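Local coordinates for protein cysteine hydrolase (Vibrio cholerae, PDB 6V98) that probably acts as a cysteine hydrolase toxin that Vibrio cholerae delivers into rival cells through its type VI secretion system, at residues S1-Y15 and L42-T54. Sequence-based numbering, arbitrary orientation.
Sequences SGNDDFLIPVVFPDY and LGHAGVILINGET
Tyr-15 lays one face of its ring over the CB of His-44, a CH-pi contact of 3.4 Å from that carbon to the ring centroid. With CG of His-44 anti to the backbone N (chi1 173°), the imidazole runs alongside Tyr-15 and also meets Phe-12 rim to rim, the imidazole and Phe-12 ring planes 14° apart; NE2 is hydrogen-bonded to OE1 of Glu-61. From this aromatic cluster strands 5-12 and 44-50 run antiparallel in regular register, Phe-12 to Phe-6 against His-44 to Ile-50. On the His-44 face, CD1 of Ile-8 reaches CD1 of Ile-50 at 4.1 Å, while CG1 of Val-10 meets CD1 of Ile-48 roughly at right angles. On the other face, CD1 of Leu-7 fits between CG2 of Val-47 (3.6 Å) and CD1 of Leu-49. At the N-terminal end of strand 5-12, OD1 of Asp-5 takes the N-H of Gly-52, just past strand 44-50, on its anti lone pair (2.9 Å, nearly straight), and its OD2 accepts from the backbone N atoms of Phe-122 and Phe-123. The pair lies centrally in the seven-stranded antiparallel sheet, strand 113-120 flanking 5-12 and strand 57-63 flanking 44-50; helix 154-162 packs on the Leu-7, Pro-9 and Val-47 face through Val-156 and Leu-159.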
loop_
_atom_site.group_PDB
_atom_site.type_symbol
_atom_site.label_atom_id
_atom_site.label_comp_id
_atom_site.label_asym_id
_atom_site.label_seq_id
_atom_site.Cartn_x
_atom_site.Cartn_y
_atom_site.Cartn_z
ATOM N N SER A 1 -11.206 18.557 12.895
ATOM C CA SER A 1 -11.169 17.452 13.847
ATOM C C SER A 1 -9.781 17.269 14.457
ATOM O O SER A 1 -9.653 16.885 15.622
ATOM C CB SER A 1 -11.614 16.147 13.171
ATOM O OG SER A 1 -10.563 15.584 12.405
ATOM N N GLY A 2 -8.746 17.545 13.663
ATOM C CA GLY A 2 -7.395 17.194 14.052
ATOM C C GLY A 2 -7.127 15.706 14.107
ATOM O O GLY A 2 -6.125 15.294 14.697
ATOM N N ASN A 3 -8.002 14.888 13.517
ATOM C CA ASN A 3 -7.835 13.438 13.541
ATOM C C ASN A 3 -6.665 13.035 12.656
ATOM O O ASN A 3 -6.548 13.510 11.523
ATOM C CB ASN A 3 -9.120 12.757 13.065
ATOM C CG ASN A 3 -9.104 11.248 13.266
ATOM O OD1 ASN A 3 -8.675 10.750 14.310
ATOM N ND2 ASN A 3 -9.566 10.511 12.254
ATOM N N ASP A 4 -5.795 12.167 13.182
ATOM C CA ASP A 4 -4.633 11.699 12.431
ATOM C C ASP A 4 -5.052 11.040 11.119
ATOM O O ASP A 4 -6.089 10.381 11.027
ATOM C CB ASP A 4 -3.830 10.691 13.257
ATOM C CG ASP A 4 -2.776 11.348 14.131
ATOM O OD1 ASP A 4 -2.496 12.541 13.931
ATOM O OD2 ASP A 4 -2.234 10.665 15.018
ATOM N N ASP A 5 -4.214 11.208 10.095
ATOM C CA ASP A 5 -4.412 10.503 8.844
ATOM C C ASP A 5 -4.082 9.023 9.021
ATOM O O ASP A 5 -3.559 8.593 10.057
ATOM C CB ASP A 5 -3.544 11.121 7.751
ATOM C CG ASP A 5 -3.790 12.611 7.599
ATOM O OD1 ASP A 5 -4.975 13.014 7.486
ATOM O OD2 ASP A 5 -2.809 13.377 7.605
ATOM N N PHE A 6 -4.379 8.246 7.981
ATOM C CA PHE A 6 -4.145 6.811 7.961
ATOM C C PHE A 6 -3.256 6.464 6.779
ATOM O O PHE A 6 -3.474 6.957 5.667
ATOM C CB PHE A 6 -5.447 5.999 7.812
ATOM C CG PHE A 6 -6.491 6.268 8.872
ATOM C CD1 PHE A 6 -7.241 7.429 8.847
ATOM C CD2 PHE A 6 -6.758 5.321 9.854
ATOM C CE1 PHE A 6 -8.237 7.657 9.812
ATOM C CE2 PHE A 6 -7.745 5.542 10.824
ATOM C CZ PHE A 6 -8.475 6.711 10.800
ATOM N N LEU A 7 -2.262 5.615 7.025
ATOM C CA LEU A 7 -1.488 4.967 5.967
ATOM C C LEU A 7 -1.559 3.466 6.222
ATOM O O LEU A 7 -1.160 2.996 7.295
ATOM C CB LEU A 7 -0.031 5.454 5.937
ATOM C CG LEU A 7 0.714 5.147 4.632
ATOM C CD1 LEU A 7 0.208 6.071 3.518
ATOM C CD2 LEU A 7 2.232 5.292 4.800
ATOM N N ILE A 8 -2.096 2.726 5.257
ATOM C CA ILE A 8 -2.339 1.297 5.418
ATOM C C ILE A 8 -1.569 0.556 4.336
ATOM O O ILE A 8 -2.112 0.317 3.242
ATOM C CB ILE A 8 -3.840 0.971 5.354
ATOM C CG1 ILE A 8 -4.609 1.852 6.338
ATOM C CG2 ILE A 8 -4.085 -0.506 5.642
ATOM C CD1 ILE A 8 -6.107 1.611 6.310
ATOM N N PRO A 9 -0.303 0.223 4.576
ATOM C CA PRO A 9 0.382 -0.742 3.714
ATOM C C PRO A 9 -0.433 -2.019 3.666
ATOM O O PRO A 9 -0.892 -2.515 4.698
ATOM C CB PRO A 9 1.732 -0.951 4.416
ATOM C CG PRO A 9 1.941 0.313 5.245
ATOM C CD PRO A 9 0.542 0.687 5.690
ATOM N N VAL A 10 -0.633 -2.548 2.460
ATOM C CA VAL A 10 -1.375 -3.794 2.274
ATOM C C VAL A 10 -0.509 -4.743 1.459
ATOM O O VAL A 10 0.093 -4.336 0.462
ATOM C CB VAL A 10 -2.746 -3.552 1.608
ATOM C CG1 VAL A 10 -3.653 -2.750 2.563
ATOM C CG2 VAL A 10 -2.605 -2.815 0.284
ATOM N N VAL A 11 -0.421 -5.998 1.898
ATOM C CA VAL A 11 0.279 -7.046 1.172
ATOM C C VAL A 11 -0.723 -8.145 0.849
ATOM O O VAL A 11 -1.608 -8.453 1.655
ATOM C CB VAL A 11 1.472 -7.598 1.983
ATOM C CG1 VAL A 11 2.087 -8.810 1.296
ATOM C CG2 VAL A 11 2.534 -6.496 2.178
ATOM N N PHE A 12 -0.596 -8.711 -0.347
ATOM C CA PHE A 12 -1.423 -9.822 -0.807
ATOM C C PHE A 12 -0.517 -11.039 -0.777
ATOM O O PHE A 12 0.172 -11.325 -1.763
ATOM C CB PHE A 12 -1.949 -9.553 -2.221
ATOM C CG PHE A 12 -2.571 -8.184 -2.381
ATOM C CD1 PHE A 12 -1.822 -7.117 -2.870
ATOM C CD2 PHE A 12 -3.902 -7.967 -2.024
ATOM C CE1 PHE A 12 -2.390 -5.857 -3.003
ATOM C CE2 PHE A 12 -4.482 -6.723 -2.163
ATOM C CZ PHE A 12 -3.722 -5.660 -2.652
ATOM N N PRO A 13 -0.453 -11.774 0.336
ATOM C CA PRO A 13 0.598 -12.795 0.473
ATOM C C PRO A 13 0.439 -13.969 -0.469
ATOM O O PRO A 13 1.413 -14.698 -0.688
ATOM C CB PRO A 13 0.472 -13.251 1.934
ATOM C CG PRO A 13 -0.594 -12.404 2.552
ATOM C CD PRO A 13 -1.403 -11.813 1.458
ATOM N N ASP A 14 -0.754 -14.189 -1.017
ATOM C CA ASP A 14 -1.002 -15.320 -1.900
ATOM C C ASP A 14 -0.951 -14.936 -3.372
ATOM O O ASP A 14 -1.271 -15.764 -4.232
ATOM C CB ASP A 14 -2.344 -15.950 -1.556
ATOM C CG ASP A 14 -2.379 -16.462 -0.136
ATOM O OD1 ASP A 14 -1.370 -17.062 0.299
ATOM O OD2 ASP A 14 -3.399 -16.253 0.544
ATOM N N TYR A 15 -0.566 -13.697 -3.661
ATOM C CA TYR A 15 -0.405 -13.193 -5.020
ATOM C C TYR A 15 0.696 -13.961 -5.737
ATOM O O TYR A 15 1.756 -14.225 -5.166
ATOM C CB TYR A 15 -0.057 -11.710 -4.924
ATOM C CG TYR A 15 0.004 -10.897 -6.188
ATOM C CD1 TYR A 15 -1.037 -10.042 -6.521
ATOM C CD2 TYR A 15 1.126 -10.923 -7.002
ATOM C CE1 TYR A 15 -0.978 -9.255 -7.644
ATOM C CE2 TYR A 15 1.194 -10.140 -8.140
ATOM C CZ TYR A 15 0.141 -9.307 -8.453
ATOM O OH TYR A 15 0.199 -8.531 -9.582
ATOM N N LEU A 42 7.386 -14.029 -2.998
ATOM C CA LEU A 42 5.961 -14.237 -2.794
ATOM C C LEU A 42 5.271 -12.910 -2.445
ATOM O O LEU A 42 5.776 -12.127 -1.641
ATOM C CB LEU A 42 5.724 -15.289 -1.694
ATOM C CG LEU A 42 5.442 -16.730 -2.160
ATOM C CD1 LEU A 42 5.521 -17.753 -1.014
ATOM C CD2 LEU A 42 4.096 -16.805 -2.852
ATOM N N GLY A 43 4.136 -12.650 -3.082
ATOM C CA GLY A 43 3.235 -11.598 -2.665
ATOM C C GLY A 43 3.434 -10.301 -3.434
ATOM O O GLY A 43 4.467 -10.061 -4.061
ATOM N N HIS A 44 2.425 -9.433 -3.341
ATOM C CA HIS A 44 2.446 -8.088 -3.906
ATOM C C HIS A 44 2.031 -7.101 -2.818
ATOM O O HIS A 44 1.391 -7.473 -1.834
ATOM C CB HIS A 44 1.516 -7.995 -5.131
ATOM C CG HIS A 44 1.350 -6.608 -5.676
ATOM N ND1 HIS A 44 2.410 -5.838 -6.100
ATOM C CD2 HIS A 44 0.240 -5.856 -5.867
ATOM C CE1 HIS A 44 1.961 -4.673 -6.534
ATOM N NE2 HIS A 44 0.647 -4.656 -6.397
ATOM N N ALA A 45 2.405 -5.832 -2.984
ATOM C CA ALA A 45 2.146 -4.844 -1.949
ATOM C C ALA A 45 1.613 -3.571 -2.582
ATOM O O ALA A 45 1.949 -3.248 -3.721
ATOM C CB ALA A 45 3.413 -4.519 -1.134
ATOM N N GLY A 46 0.769 -2.859 -1.829
ATOM C CA GLY A 46 0.313 -1.530 -2.212
ATOM C C GLY A 46 0.078 -0.695 -0.967
ATOM O O GLY A 46 0.433 -1.144 0.119
ATOM N N VAL A 47 -0.492 0.505 -1.081
ATOM C CA VAL A 47 -0.720 1.319 0.112
ATOM C C VAL A 47 -2.012 2.111 -0.047
ATOM O O VAL A 47 -2.264 2.718 -1.090
ATOM C CB VAL A 47 0.482 2.246 0.419
ATOM C CG1 VAL A 47 0.775 3.207 -0.737
ATOM C CG2 VAL A 47 0.274 2.985 1.750
ATOM N N ILE A 48 -2.833 2.088 0.995
ATOM C CA ILE A 48 -4.016 2.926 1.090
ATOM C C ILE A 48 -3.667 4.158 1.901
ATOM O O ILE A 48 -3.044 4.053 2.964
ATOM C CB ILE A 48 -5.178 2.168 1.753
ATOM C CG1 ILE A 48 -5.523 0.930 0.929
ATOM C CG2 ILE A 48 -6.378 3.096 1.891
ATOM C CD1 ILE A 48 -6.571 0.009 1.597
ATOM N N LEU A 49 -4.099 5.321 1.427
ATOM C CA LEU A 49 -3.864 6.589 2.107
ATOM C C LEU A 49 -5.204 7.255 2.379
ATOM O O LEU A 49 -5.993 7.452 1.453
ATOM C CB LEU A 49 -2.980 7.507 1.252
ATOM C CG LEU A 49 -2.879 8.953 1.741
ATOM C CD1 LEU A 49 -2.037 9.016 2.993
ATOM C CD2 LEU A 49 -2.286 9.843 0.662
ATOM N N ILE A 50 -5.467 7.608 3.636
ATOM C CA ILE A 50 -6.760 8.174 4.018
ATOM C C ILE A 50 -6.567 9.492 4.758
ATOM O O ILE A 50 -5.786 9.566 5.714
ATOM C CB ILE A 50 -7.574 7.208 4.890
ATOM C CG1 ILE A 50 -7.812 5.906 4.134
ATOM C CG2 ILE A 50 -8.906 7.866 5.275
ATOM C CD1 ILE A 50 -8.310 4.784 5.015
ATOM N N ASN A 51 -7.291 10.523 4.314
ATOM C CA ASN A 51 -7.399 11.783 5.043
ATOM C C ASN A 51 -8.233 11.582 6.305
ATOM O O ASN A 51 -9.419 11.243 6.222
ATOM C CB ASN A 51 -8.044 12.849 4.159
ATOM C CG ASN A 51 -7.975 14.236 4.778
ATOM O OD1 ASN A 51 -8.457 14.453 5.886
ATOM N ND2 ASN A 51 -7.345 15.173 4.076
ATOM N N GLY A 52 -7.618 11.805 7.470
ATOM C CA GLY A 52 -8.304 11.571 8.732
ATOM C C GLY A 52 -9.428 12.542 9.035
ATOM O O GLY A 52 -10.273 12.245 9.889
ATOM N N GLU A 53 -9.455 13.695 8.367
ATOM C CA GLU A 53 -10.533 14.669 8.529
ATOM C C GLU A 53 -11.726 14.369 7.635
ATOM O O GLU A 53 -12.873 14.475 8.078
ATOM C CB GLU A 53 -10.034 16.077 8.206
ATOM C CG GLU A 53 -8.859 16.538 9.037
ATOM C CD GLU A 53 -9.279 17.422 10.183
ATOM O OE1 GLU A 53 -10.475 17.389 10.545
ATOM O OE2 GLU A 53 -8.411 18.150 10.715
ATOM N N THR A 54 -11.477 14.009 6.373
ATOM C CA THR A 54 -12.521 13.934 5.360
ATOM C C THR A 54 -12.841 12.524 4.894
ATOM O O THR A 54 -13.903 12.318 4.293
ATOM C CB THR A 54 -12.121 14.755 4.127
ATOM O OG1 THR A 54 -10.913 14.214 3.583
ATOM C CG2 THR A 54 -11.891 16.205 4.505
HETATM O O HOH W 1 -6.217 15.540 7.800
#